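Local coordinates for flagellar brake protein YcgR (Escherichia coli K-12, PDB 5Y6G) that acts as a flagellar brake, binding cyclic di-GMP through its PilZ domain and then engaging the flagellar motor to slow swimming and swarming, at residues T21-N26 with M57-I62; L29-Y34 with M41-E46; Q77-S82 with S100-N105. All coordinates share one frame; numbering follows the deposited sequence.

All three contacts lie in the curled antiparallel sheet of the PilZ domain, the c-di-GMP-binding part of YcgR. Contact 2 falls within the loop that contact 1 closes, their centres about 14 Å apart, and a probable hydrogen bond from Leu29 N to Thr21 O (2.8 Å) joins them. Contact 3 lies about 12 Å from contact 1 and 11 Å from contact 2, centre to centre; Leu78 N reaches Met57 O, and Phe101 N reaches Met41 O. Phe31, Phe59, Ile62, Met41 and Phe101 pack where the three meet. Contacts 2 and 3 both touch bound c-di-GMP, whereas contact 1 is set back, about 11 Å from c-di-GMP as measured from the Ile62 side chain.

Contact 1: T21-N26 with M57-I62; sequences TKLADN and MRFAQI
Thr21 turns OG1 anti to its backbone N (chi1 -179°), which leaves CG2 between the backbone N and the carbonyl carbon, while Phe59 CG lies opposite its carbonyl carbon, beside the backbone N (chi1 -62°); the two side chains then meet at about a right angle. Both CG2 and OG1 of Thr21 lie 3.7 Å from Phe59 CD1, the methyl approaching the ring obliquely. Leu23 CD2 comes to the rim of the same ring, in its plane, 3.8 Å from Phe59 CE1. Met57, bent at chi3, brings its methyl CE to 4.0 Å from Leu23 CD2, the side chains crossing at about a right angle. Ile62 CG1 lies 4.1 Å from Thr21 CB. One water bridges the two segments: it is 2.7 Å from Thr21 OG1 and donates to Gln61 O at 2.8 Å, next to the G1 bulge that Gln61 and Ile62 form opposite Phe74. Leu23 to Asn26 form a type I turn, closed by Asn26 N to Leu23 O, and Lys22 NZ donates to Asn26 O from above the carbonyl plane. The segments thus meet by apolar contact round one phenylalanine, and the polar link between them runs through a water from Thr21 OG1 to Gln61 O.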
loop_
_atom_site.group_PDB
_atom_site.type_symbol
_atom_site.label_atom_id
_atom_site.label_comp_id
_atom_site.label_asym_id
_atom_site.label_seq_id
_atom_site.Cartn_x
_atom_site.Cartn_y
_atom_site.Cartn_z
ATOM N N THR A 21 0.402 11.055 1.152
ATOM C CA THR A 21 -0.040 11.682 2.389
ATOM C C THR A 21 0.982 12.742 2.770
ATOM O O THR A 21 2.119 12.735 2.288
ATOM C CB THR A 21 -0.217 10.654 3.514
ATOM O OG1 THR A 21 -0.684 11.308 4.700
ATOM C CG2 THR A 21 1.099 9.948 3.813
ATOM N N LYS A 22 0.562 13.666 3.626
ATOM C CA LYS A 22 1.413 14.770 4.046
ATOM C C LYS A 22 2.102 14.439 5.364
ATOM O O LYS A 22 1.554 13.733 6.215
ATOM C CB LYS A 22 0.604 16.062 4.187
ATOM C CG LYS A 22 -0.071 16.513 2.904
ATOM C CD LYS A 22 -0.796 17.836 3.097
ATOM C CE LYS A 22 0.178 18.955 3.423
ATOM N NZ LYS A 22 1.132 19.196 2.307
ATOM N N LEU A 23 3.319 14.948 5.517
ATOM C CA LEU A 23 4.104 14.755 6.725
ATOM C C LEU A 23 4.032 16.000 7.603
ATOM O O LEU A 23 3.502 17.041 7.213
ATOM C CB LEU A 23 5.558 14.425 6.373
ATOM C CG LEU A 23 5.796 13.151 5.559
ATOM C CD1 LEU A 23 7.286 12.892 5.398
ATOM C CD2 LEU A 23 5.121 11.961 6.217
ATOM N N ALA A 24 4.583 15.878 8.813
ATOM C CA ALA A 24 4.540 16.997 9.751
ATOM C C ALA A 24 5.300 18.207 9.224
ATOM O O ALA A 24 4.972 19.346 9.580
ATOM C CB ALA A 24 5.093 16.572 11.107
ATOM N N ASP A 25 6.303 17.992 8.378
ATOM C CA ASP A 25 7.037 19.089 7.765
ATOM C C ASP A 25 6.322 19.661 6.546
ATOM O O ASP A 25 6.881 20.533 5.872
ATOM C CB ASP A 25 8.453 18.627 7.395
ATOM C CG ASP A 25 8.465 17.578 6.299
ATOM O OD1 ASP A 25 9.569 17.191 5.862
ATOM O OD2 ASP A 25 7.374 17.151 5.864
ATOM N N ASN A 26 5.108 19.188 6.259
ATOM C CA ASN A 26 4.236 19.650 5.179
ATOM C C ASN A 26 4.679 19.139 3.813
ATOM O O ASN A 26 4.104 19.551 2.793
ATOM C CB ASN A 26 4.124 21.177 5.141
ATOM C CG ASN A 26 2.733 21.646 4.766
ATOM O OD1 ASN A 26 1.762 20.900 4.886
ATOM N ND2 ASN A 26 2.629 22.886 4.311
ATOM N N MET A 57 4.197 6.359 13.492
ATOM C CA MET A 57 3.483 7.513 12.967
ATOM C C MET A 57 2.051 7.135 12.608
ATOM O O MET A 57 1.778 6.017 12.163
ATOM C CB MET A 57 4.208 8.070 11.743
ATOM C CG MET A 57 5.566 8.670 12.056
ATOM S SD MET A 57 6.446 9.231 10.583
ATOM C CE MET A 57 5.316 10.465 9.938
ATOM N N ARG A 58 1.132 8.073 12.817
ATOM C CA ARG A 58 -0.271 7.889 12.487
ATOM C C ARG A 58 -0.658 8.886 11.406
ATOM O O ARG A 58 -0.279 10.059 11.467
ATOM C CB ARG A 58 -1.162 8.065 13.722
ATOM C CG ARG A 58 -0.675 7.292 14.937
ATOM C CD ARG A 58 -1.824 6.920 15.859
ATOM N NE ARG A 58 -1.668 7.478 17.200
ATOM C CZ ARG A 58 -0.990 6.890 18.180
ATOM N NH1 ARG A 58 -0.394 5.724 17.973
ATOM N NH2 ARG A 58 -0.905 7.472 19.370
ATOM N N PHE A 59 -1.408 8.415 10.414
ATOM C CA PHE A 59 -1.744 9.210 9.242
ATOM C C PHE A 59 -3.254 9.337 9.117
ATOM O O PHE A 59 -3.983 8.361 9.325
ATOM C CB PHE A 59 -1.158 8.590 7.972
ATOM C CG PHE A 59 0.344 8.524 7.969
ATOM C CD1 PHE A 59 1.098 9.570 7.462
ATOM C CD2 PHE A 59 1.002 7.417 8.478
ATOM C CE1 PHE A 59 2.480 9.511 7.460
ATOM C CE2 PHE A 59 2.383 7.351 8.477
ATOM C CZ PHE A 59 3.123 8.399 7.967
ATOM N N ALA A 60 -3.714 10.535 8.767
ATOM C CA ALA A 60 -5.129 10.809 8.563
ATOM C C ALA A 60 -5.437 10.848 7.073
ATOM O O ALA A 60 -4.844 11.637 6.331
ATOM C CB ALA A 60 -5.530 12.133 9.215
ATOM N N GLN A 61 -6.358 9.989 6.639
ATOM C CA GLN A 61 -6.892 10.010 5.280
ATOM C C GLN A 61 -5.777 9.951 4.236
ATOM O O GLN A 61 -5.570 10.873 3.445
ATOM C CB GLN A 61 -7.777 11.240 5.068
ATOM C CG GLN A 61 -8.938 11.344 6.046
ATOM C CD GLN A 61 -9.873 10.148 5.982
ATOM O OE1 GLN A 61 -10.662 10.010 5.047
ATOM N NE2 GLN A 61 -9.791 9.277 6.983
ATOM N N ILE A 62 -5.053 8.832 4.244
ATOM C CA ILE A 62 -4.108 8.566 3.169
ATOM C C ILE A 62 -4.884 8.418 1.871
ATOM O O ILE A 62 -5.877 7.683 1.801
ATOM C CB ILE A 62 -3.278 7.313 3.478
ATOM C CG1 ILE A 62 -2.507 7.494 4.788
ATOM C CG2 ILE A 62 -2.328 7.005 2.327
ATOM C CD1 ILE A 62 -1.736 6.265 5.214
HETATM O O HOH W 1 -3.175 12.081 4.066
#

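Contact 2: L29-Y34 with M41-E46; sequences LRFRLY and MGALLE. With C2E (9,9'-[(2R,3R,3aS,5S,7aR,9R,10R,10aS,12S,14aR)-3,5,10,12-tetrahydroxy-5,12-dioxidooctahydro-2H,7H-difuro[3,2-d:3',2'-j][1,3,7,9,2,8]tetraoxadiphosphacyclododecine-2,9-diyl]bis(2-amino-1,9-dihydro-6H-purin-6-one)), chain C; SO4 (sulfate ion), chain D.
Arg32 and Leu44 form the hydrogen-bonded pair at the middle of this hairpin, Arg32 N giving to Leu44 O and Leu44 N to Arg32 O, both at 2.8 Å. One step on, Tyr34 N donates to Gly42 O. Between these bonds, in the non-hydrogen-bonded pair of Leu33 and Ala43, Ala43 CA makes a C-H...O contact with Arg32 O at 3.1 Å.

Apolar contacts line both faces. Phe31 holds CG between the backbone N and the carbonyl carbon (chi1 39°), where CD2 lies close to Ala43 CB and Met41 CE meets the ring edge. On the same face the side chains of Leu33 and Met41 cross at about a right angle, Leu33 CD1 4.1 Å from Met41 CB. Leu45 CD2 reaches Leu29 CD1 at 3.5 Å. The opposite face carries Leu44, whose CD1 touches Tyr34 CD1 obliquely.

Charged groups gather at the edges. Glu46, poorly ordered, folds along the backbone of Arg30 and Phe31, with OE1 3.7 Å from Arg32 CD; the charged atoms Arg32 NH1 and Glu46 OE1 stay 5.0 Å apart. Extended Arg30 presents the edge of its guanidinium to a sulfate, probably from the crystallisation liquor. Arg30 NH2 donates to sulfate O2 at 3.0 Å, and NH1 adds a weak second bond.

Two ligand molecules are met here. Gly42 N lies 3.2 Å from N1 of one c-di-GMP, and Tyr34 touches a second c-di-GMP.

Strand 28-36 is flanked on its other edge by strand 18-22, through Phe31 and Cys19, and strand 40-45 by strand 93-104, through Met41 and Phe101; Leu53 covers Leu29 and Leu45.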
loop_
_atom_site.group_PDB
_atom_site.type_symbol
_atom_site.label_atom_id
_atom_site.label_comp_id
_atom_site.label_asym_id
_atom_site.label_seq_id
_atom_site.Cartn_x
_atom_site.Cartn_y
_atom_site.Cartn_z
ATOM N N LEU A 29 4.502 12.644 0.909
ATOM C CA LEU A 29 5.102 11.322 0.802
ATOM C C LEU A 29 4.289 10.483 -0.175
ATOM O O LEU A 29 3.067 10.366 -0.031
ATOM C CB LEU A 29 5.159 10.636 2.167
ATOM C CG LEU A 29 5.903 9.301 2.228
ATOM C CD1 LEU A 29 7.388 9.514 1.994
ATOM C CD2 LEU A 29 5.667 8.613 3.562
ATOM N N ARG A 30 4.967 9.902 -1.161
ATOM C CA ARG A 30 4.325 9.097 -2.192
ATOM C C ARG A 30 4.876 7.680 -2.154
ATOM O O ARG A 30 6.076 7.477 -1.949
ATOM C CB ARG A 30 4.539 9.708 -3.581
ATOM C CG ARG A 30 4.029 11.139 -3.708
ATOM C CD ARG A 30 4.389 11.753 -5.057
ATOM N NE ARG A 30 3.904 13.127 -5.162
ATOM C CZ ARG A 30 4.561 14.188 -4.702
ATOM N NH1 ARG A 30 5.734 14.035 -4.103
ATOM N NH2 ARG A 30 4.045 15.401 -4.839
ATOM N N PHE A 31 3.996 6.703 -2.357
ATOM C CA PHE A 31 4.403 5.306 -2.329
ATOM C C PHE A 31 3.434 4.483 -3.162
ATOM O O PHE A 31 2.266 4.846 -3.322
ATOM C CB PHE A 31 4.470 4.767 -0.893
ATOM C CG PHE A 31 3.365 5.263 0.001
ATOM C CD1 PHE A 31 3.480 6.483 0.648
ATOM C CD2 PHE A 31 2.223 4.505 0.209
ATOM C CE1 PHE A 31 2.474 6.945 1.478
ATOM C CE2 PHE A 31 1.212 4.959 1.040
ATOM C CZ PHE A 31 1.337 6.181 1.674
ATOM N N ARG A 32 3.935 3.367 -3.686
ATOM C CA ARG A 32 3.144 2.466 -4.513
ATOM C C ARG A 32 2.439 1.444 -3.634
ATOM O O ARG A 32 3.042 0.885 -2.713
ATOM C CB ARG A 32 4.034 1.753 -5.533
ATOM C CG ARG A 32 4.903 2.686 -6.366
ATOM C CD ARG A 32 6.203 2.008 -6.790
ATOM N NE ARG A 32 5.984 0.915 -7.734
ATOM C CZ ARG A 32 6.190 1.007 -9.045
ATOM N NH1 ARG A 32 6.624 2.145 -9.574
ATOM N NH2 ARG A 32 5.964 -0.040 -9.829
ATOM N N LEU A 33 1.165 1.195 -3.923
ATOM C CA LEU A 33 0.438 0.156 -3.207
ATOM C C LEU A 33 1.044 -1.206 -3.518
ATOM O O LEU A 33 1.272 -1.547 -4.682
ATOM C CB LEU A 33 -1.042 0.183 -3.589
ATOM C CG LEU A 33 -1.945 -0.838 -2.895
ATOM C CD1 LEU A 33 -1.930 -0.627 -1.385
ATOM C CD2 LEU A 33 -3.364 -0.749 -3.439
ATOM N N TYR A 34 1.318 -1.982 -2.470
ATOM C CA TYR A 34 1.907 -3.307 -2.623
ATOM C C TYR A 34 0.880 -4.411 -2.430
ATOM O O TYR A 34 0.685 -5.240 -3.324
ATOM C CB TYR A 34 3.076 -3.481 -1.646
ATOM C CG TYR A 34 3.827 -4.774 -1.846
ATOM C CD1 TYR A 34 4.726 -4.923 -2.894
ATOM C CD2 TYR A 34 3.637 -5.848 -0.989
ATOM C CE1 TYR A 34 5.414 -6.106 -3.085
ATOM C CE2 TYR A 34 4.322 -7.035 -1.169
ATOM C CZ TYR A 34 5.209 -7.159 -2.218
ATOM O OH TYR A 34 5.893 -8.338 -2.401
ATOM N N MET A 41 -2.500 -2.265 4.859
ATOM C CA MET A 41 -1.936 -2.289 3.518
ATOM C C MET A 41 -0.418 -2.201 3.597
ATOM O O MET A 41 0.142 -1.676 4.563
ATOM C CB MET A 41 -2.473 -1.141 2.660
ATOM C CG MET A 41 -2.076 0.217 3.198
ATOM S SD MET A 41 -2.692 1.536 2.145
ATOM C CE MET A 41 -2.059 2.960 3.017
ATOM N N GLY A 42 0.236 -2.723 2.561
ATOM C CA GLY A 42 1.665 -2.569 2.374
ATOM C C GLY A 42 1.926 -1.658 1.192
ATOM O O GLY A 42 1.099 -1.546 0.283
ATOM N N ALA A 43 3.090 -1.016 1.208
ATOM C CA ALA A 43 3.431 -0.043 0.179
ATOM C C ALA A 43 4.944 0.037 0.021
ATOM O O ALA A 43 5.701 -0.367 0.905
ATOM C CB ALA A 43 2.858 1.345 0.499
ATOM N N LEU A 44 5.372 0.578 -1.119
ATOM C CA LEU A 44 6.778 0.744 -1.456
ATOM C C LEU A 44 7.082 2.224 -1.625
ATOM O O LEU A 44 6.320 2.956 -2.268
ATOM C CB LEU A 44 7.126 -0.010 -2.745
ATOM C CG LEU A 44 6.877 -1.518 -2.752
ATOM C CD1 LEU A 44 7.225 -2.113 -4.110
ATOM C CD2 LEU A 44 7.681 -2.173 -1.645
ATOM N N LEU A 45 8.204 2.658 -1.056
ATOM C CA LEU A 45 8.634 4.037 -1.214
ATOM C C LEU A 45 9.391 4.225 -2.525
ATOM O O LEU A 45 9.953 3.286 -3.095
ATOM C CB LEU A 45 9.518 4.475 -0.047
ATOM C CG LEU A 45 8.822 5.176 1.117
ATOM C CD1 LEU A 45 9.849 5.669 2.118
ATOM C CD2 LEU A 45 7.974 6.328 0.602
ATOM N N GLU A 46 9.398 5.471 -3.002
ATOM C CA GLU A 46 10.151 5.814 -4.205
ATOM C C GLU A 46 11.622 6.055 -3.879
ATOM O O GLU A 46 12.510 5.373 -4.402
ATOM C CB GLU A 46 9.541 7.052 -4.869
ATOM C CG GLU A 46 8.051 7.233 -4.608
ATOM C CD GLU A 46 7.208 6.123 -5.206
ATOM O OE1 GLU A 46 7.779 5.221 -5.853
ATOM O OE2 GLU A 46 5.971 6.155 -5.029
HETATM P P1 C2E C . 0.802 -5.998 13.720
HETATM O O2P C2E C . 2.309 -5.762 13.216
HETATM O O1P C2E C . 0.554 -5.160 14.914
HETATM O "O5'" C2E C . -0.236 -5.608 12.555
HETATM C "C5'" C2E C . -1.641 -5.527 12.788
HETATM C "C4'" C2E C . -2.412 -5.496 11.466
HETATM O "O4'" C2E C . -1.918 -4.457 10.615
HETATM C "C3'" C2E C . -2.221 -6.793 10.668
HETATM O "O3'" C2E C . -3.103 -7.836 11.082
HETATM C "C2'" C2E C . -2.566 -6.320 9.248
HETATM O "O2'" C2E C . -3.972 -6.404 9.021
HETATM C "C1'" C2E C . -2.100 -4.854 9.250
HETATM N N9 C2E C . -0.839 -4.757 8.510
HETATM C C8 C2E C . 0.391 -4.458 9.019
HETATM N N7 C2E C . 1.274 -4.468 8.063
HETATM C C5 C2E C . 0.667 -4.773 6.890
HETATM C C6 C2E C . 1.113 -4.921 5.553
HETATM O O6 C2E C . 2.287 -4.765 5.258
HETATM N N1 C2E C . 0.202 -5.241 4.609
HETATM C C2 C2E C . -1.108 -5.413 4.943
HETATM N N2 C2E C . -2.005 -5.738 3.959
HETATM N N3 C2E C . -1.535 -5.279 6.178
HETATM C C4 C2E C . -0.691 -4.963 7.167
HETATM P P11 C2E C . -2.809 -9.384 10.744
HETATM O O21 C2E C . -2.580 -9.555 9.157
HETATM O O11 C2E C . -3.958 -10.214 11.165
HETATM O O5A C2E C . -1.488 -9.844 11.544
HETATM C C5A C2E C . -1.436 -9.830 12.971
HETATM C C4A C2E C . 0.004 -9.870 13.488
HETATM O O4A C2E C . 0.724 -10.957 12.900
HETATM C C3A C2E C . 0.772 -8.598 13.110
HETATM O O3A C2E C . 0.611 -7.558 14.079
HETATM C C2A C2E C . 2.222 -9.105 13.114
HETATM O O2A C2E C . 2.766 -9.004 14.433
HETATM C C1A C2E C . 2.084 -10.570 12.674
HETATM N N91 C2E C . 2.410 -10.685 11.249
HETATM C C81 C2E C . 1.535 -10.960 10.237
HETATM N N71 C2E C . 2.167 -10.983 9.100
HETATM C C51 C2E C . 3.481 -10.721 9.305
HETATM C C61 C2E C . 4.614 -10.621 8.460
HETATM O O61 C2E C . 4.519 -10.782 7.252
HETATM N N11 C2E C . 5.807 -10.338 9.025
HETATM C C21 C2E C . 5.904 -10.158 10.373
HETATM N N21 C2E C . 7.129 -9.873 10.915
HETATM N N31 C2E C . 4.863 -10.250 11.167
HETATM C C41 C2E C . 3.648 -10.527 10.683
HETATM S S SO4 D . 6.213 17.949 -2.250
HETATM O O1 SO4 D . 7.185 19.017 -2.460
HETATM O O2 SO4 D . 5.777 17.432 -3.544
HETATM O O3 SO4 D . 5.062 18.472 -1.518
HETATM O O4 SO4 D . 6.836 16.874 -1.482
#

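Contact 3: Q77-S82 with S100-N105; sequences QLISIS and SFRFLN. With C2E (9,9'-[(2R,3R,3aS,5S,7aR,9R,10R,10aS,12S,14aR)-3,5,10,12-tetrahydroxy-5,12-dioxidooctahydro-2H,7H-difuro[3,2-d:3',2'-j][1,3,7,9,2,8]tetraoxadiphosphacyclododecine-2,9-diyl]bis(2-amino-1,9-dihydro-6H-purin-6-one)), chain C.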
loop_
_atom_site.group_PDB
_atom_site.type_symbol
_atom_site.label_atom_id
_atom_site.label_comp_id
_atom_site.label_asym_id
_atom_site.label_seq_id
_atom_site.Cartn_x
_atom_site.Cartn_y
_atom_site.Cartn_z
ATOM N N GLN A 77 -1.903 3.578 10.719
ATOM C CA GLN A 77 -0.701 3.704 11.530
ATOM C C GLN A 77 0.429 2.943 10.855
ATOM O O GLN A 77 0.271 1.769 10.506
ATOM C CB GLN A 77 -0.923 3.165 12.947
ATOM C CG GLN A 77 0.348 3.122 13.791
ATOM C CD GLN A 77 0.073 2.784 15.246
ATOM O OE1 GLN A 77 0.073 3.663 16.105
ATOM N NE2 GLN A 77 -0.154 1.506 15.529
ATOM N N LEU A 78 1.561 3.613 10.670
ATOM C CA LEU A 78 2.749 2.958 10.137
ATOM C C LEU A 78 3.304 2.000 11.184
ATOM O O LEU A 78 3.822 2.430 12.219
ATOM C CB LEU A 78 3.788 3.999 9.738
ATOM C CG LEU A 78 5.103 3.415 9.220
ATOM C CD1 LEU A 78 4.842 2.485 8.048
ATOM C CD2 LEU A 78 6.054 4.531 8.824
ATOM N N ILE A 79 3.198 0.699 10.918
ATOM C CA ILE A 79 3.606 -0.309 11.890
ATOM C C ILE A 79 5.066 -0.726 11.728
ATOM O O ILE A 79 5.746 -0.984 12.728
ATOM C CB ILE A 79 2.680 -1.537 11.801
ATOM C CG1 ILE A 79 1.256 -1.162 12.206
ATOM C CG2 ILE A 79 3.199 -2.661 12.678
ATOM C CD1 ILE A 79 1.160 -0.583 13.599
ATOM N N SER A 80 5.572 -0.806 10.500
ATOM C CA SER A 80 6.921 -1.317 10.300
ATOM C C SER A 80 7.489 -0.804 8.984
ATOM O O SER A 80 6.773 -0.709 7.984
ATOM C CB SER A 80 6.936 -2.849 10.314
ATOM O OG SER A 80 8.261 -3.344 10.326
ATOM N N ILE A 81 8.779 -0.476 8.999
ATOM C CA ILE A 81 9.540 -0.158 7.797
ATOM C C ILE A 81 10.545 -1.281 7.584
ATOM O O ILE A 81 11.423 -1.506 8.426
ATOM C CB ILE A 81 10.253 1.198 7.907
ATOM C CG1 ILE A 81 9.252 2.315 8.209
ATOM C CG2 ILE A 81 11.020 1.504 6.626
ATOM C CD1 ILE A 81 9.898 3.669 8.402
ATOM N N SER A 82 10.415 -1.992 6.466
ATOM C CA SER A 82 11.330 -3.087 6.169
ATOM C C SER A 82 12.005 -2.872 4.820
ATOM O O SER A 82 11.845 -1.817 4.200
ATOM C CB SER A 82 10.591 -4.428 6.197
ATOM O OG SER A 82 9.505 -4.434 5.286
ATOM N N SER A 100 4.510 -1.021 6.138
ATOM C CA SER A 100 3.425 -1.867 6.613
ATOM C C SER A 100 2.493 -1.022 7.467
ATOM O O SER A 100 2.888 -0.545 8.535
ATOM C CB SER A 100 3.967 -3.060 7.403
ATOM O OG SER A 100 4.742 -3.897 6.562
ATOM N N PHE A 101 1.263 -0.834 6.994
ATOM C CA PHE A 101 0.273 -0.008 7.665
ATOM C C PHE A 101 -0.811 -0.864 8.305
ATOM O O PHE A 101 -1.144 -1.947 7.818
ATOM C CB PHE A 101 -0.392 0.970 6.694
ATOM C CG PHE A 101 0.519 2.039 6.196
ATOM C CD1 PHE A 101 0.690 3.207 6.924
ATOM C CD2 PHE A 101 1.194 1.880 4.993
ATOM C CE1 PHE A 101 1.526 4.202 6.467
ATOM C CE2 PHE A 101 2.034 2.866 4.522
ATOM C CZ PHE A 101 2.202 4.036 5.262
ATOM N N ARG A 102 -1.365 -0.350 9.399
ATOM C CA ARG A 102 -2.596 -0.857 9.987
ATOM C C ARG A 102 -3.658 0.230 9.887
ATOM O O ARG A 102 -3.437 1.360 10.336
ATOM C CB ARG A 102 -2.393 -1.276 11.447
ATOM C CG ARG A 102 -3.681 -1.672 12.158
ATOM C CD ARG A 102 -3.468 -2.058 13.629
ATOM N NE ARG A 102 -3.019 -0.943 14.466
ATOM C CZ ARG A 102 -3.811 -0.220 15.256
ATOM N NH1 ARG A 102 -5.110 -0.481 15.324
ATOM N NH2 ARG A 102 -3.304 0.768 15.983
ATOM N N PHE A 103 -4.797 -0.110 9.289
ATOM C CA PHE A 103 -5.886 0.846 9.151
ATOM C C PHE A 103 -6.464 1.214 10.510
ATOM O O PHE A 103 -6.612 0.364 11.392
ATOM C CB PHE A 103 -6.977 0.268 8.251
ATOM C CG PHE A 103 -6.606 0.251 6.802
ATOM C CD1 PHE A 103 -5.923 1.320 6.248
ATOM C CD2 PHE A 103 -6.922 -0.831 5.996
ATOM C CE1 PHE A 103 -5.570 1.321 4.917
ATOM C CE2 PHE A 103 -6.571 -0.838 4.660
ATOM C CZ PHE A 103 -5.893 0.242 4.120
ATOM N N LEU A 104 -6.789 2.492 10.674
ATOM C CA LEU A 104 -7.392 3.019 11.887
ATOM C C LEU A 104 -8.811 3.497 11.604
ATOM O O LEU A 104 -9.162 3.843 10.473
ATOM C CB LEU A 104 -6.561 4.175 12.457
ATOM C CG LEU A 104 -5.093 3.907 12.794
ATOM C CD1 LEU A 104 -4.383 5.200 13.167
ATOM C CD2 LEU A 104 -4.977 2.891 13.920
ATOM N N ASN A 105 -9.631 3.511 12.654
ATOM C CA ASN A 105 -10.997 4.027 12.579
ATOM C C ASN A 105 -11.770 3.376 11.434
ATOM O O ASN A 105 -12.414 4.043 10.623
ATOM C CB ASN A 105 -10.992 5.550 12.439
ATOM C CG ASN A 105 -10.146 6.227 13.500
ATOM O OD1 ASN A 105 -10.115 5.796 14.655
ATOM N ND2 ASN A 105 -9.447 7.290 13.111
HETATM P P1 C2E C . 0.802 -5.998 13.720
HETATM O O2P C2E C . 2.309 -5.762 13.216
HETATM O O1P C2E C . 0.554 -5.160 14.914
HETATM O "O5'" C2E C . -0.236 -5.608 12.555
HETATM C "C5'" C2E C . -1.641 -5.527 12.788
HETATM C "C4'" C2E C . -2.412 -5.496 11.466
HETATM O "O4'" C2E C . -1.918 -4.457 10.615
HETATM C "C3'" C2E C . -2.221 -6.793 10.668
HETATM O "O3'" C2E C . -3.103 -7.836 11.082
HETATM C "C2'" C2E C . -2.566 -6.320 9.248
HETATM O "O2'" C2E C . -3.972 -6.404 9.021
HETATM C "C1'" C2E C . -2.100 -4.854 9.250
HETATM N N9 C2E C . -0.839 -4.757 8.510
HETATM C C8 C2E C . 0.391 -4.458 9.019
HETATM N N7 C2E C . 1.274 -4.468 8.063
HETATM C C5 C2E C . 0.667 -4.773 6.890
HETATM C C6 C2E C . 1.113 -4.921 5.553
HETATM O O6 C2E C . 2.287 -4.765 5.258
HETATM N N1 C2E C . 0.202 -5.241 4.609
HETATM C C2 C2E C . -1.108 -5.413 4.943
HETATM N N2 C2E C . -2.005 -5.738 3.959
HETATM N N3 C2E C . -1.535 -5.279 6.178
HETATM C C4 C2E C . -0.691 -4.963 7.167
HETATM P P11 C2E C . -2.809 -9.384 10.744
HETATM O O21 C2E C . -2.580 -9.555 9.157
HETATM O O11 C2E C . -3.958 -10.214 11.165
HETATM O O5A C2E C . -1.488 -9.844 11.544
HETATM C C5A C2E C . -1.436 -9.830 12.971
HETATM C C4A C2E C . 0.004 -9.870 13.488
HETATM O O4A C2E C . 0.724 -10.957 12.900
HETATM C C3A C2E C . 0.772 -8.598 13.110
HETATM O O3A C2E C . 0.611 -7.558 14.079
HETATM C C2A C2E C . 2.222 -9.105 13.114
HETATM O O2A C2E C . 2.766 -9.004 14.433
HETATM C C1A C2E C . 2.084 -10.570 12.674
HETATM N N91 C2E C . 2.410 -10.685 11.249
HETATM C C81 C2E C . 1.535 -10.960 10.237
HETATM N N71 C2E C . 2.167 -10.983 9.100
HETATM C C51 C2E C . 3.481 -10.721 9.305
HETATM C C61 C2E C . 4.614 -10.621 8.460
HETATM O O61 C2E C . 4.519 -10.782 7.252
HETATM N N11 C2E C . 5.807 -10.338 9.025
HETATM C C21 C2E C . 5.904 -10.158 10.373
HETATM N N21 C2E C . 7.129 -9.873 10.915
HETATM N N31 C2E C . 4.863 -10.250 11.167
HETATM C C41 C2E C . 3.648 -10.527 10.683
HETATM O O HOH W 2 7.257 -3.137 6.334
#
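Ser100 meets a classic bulge in the opposing strand: its O accepts from Ile79 N at 2.7 Å and weakly from Ser80 N, while its own N donates to Ser80 O. Its hydroxyl, beside the backbone N (chi1 -64°), gives a hydrogen bond from Ser100 OG to guanine O6 of c-di-GMP at 2.9 Å and receives one from a water that also donates to Ser80 O and bonds Ser82 OG. One OG thus links ligand and bulge.

Phe101 turns to the other face, where Leu78 CD1 sits over its ring in a CH-pi contact, 4.2 Å from the centroid and offset toward the rim.

Arg102 pairs with Gln77 through Gln77 N to Arg102 O (2.7 Å) and Arg102 N to Gln77 O (2.9 Å). Its CB rests 3.7 Å from Ile79 CG1 and 3.3 Å from the ribose O4' of the ligand. The Gln77 amide stands at the guanidinium edge, planes 68° apart; Gln77 NE2 and Arg102 NH2, 3.3 Å apart, are both donors and not hydrogen-bonded, and Gln77 OE1 accepts from Arg58 NH1.

Leu104 lays CD2 over a face of that guanidinium, offset toward the rim, and its CD1 lies near Gln77 CB.

The hairpin of strands 71-87 and 93-104 is flanked by strand 58-65 beyond the first, through Phe59 and Ala76, and by strand 40-45 beyond the second.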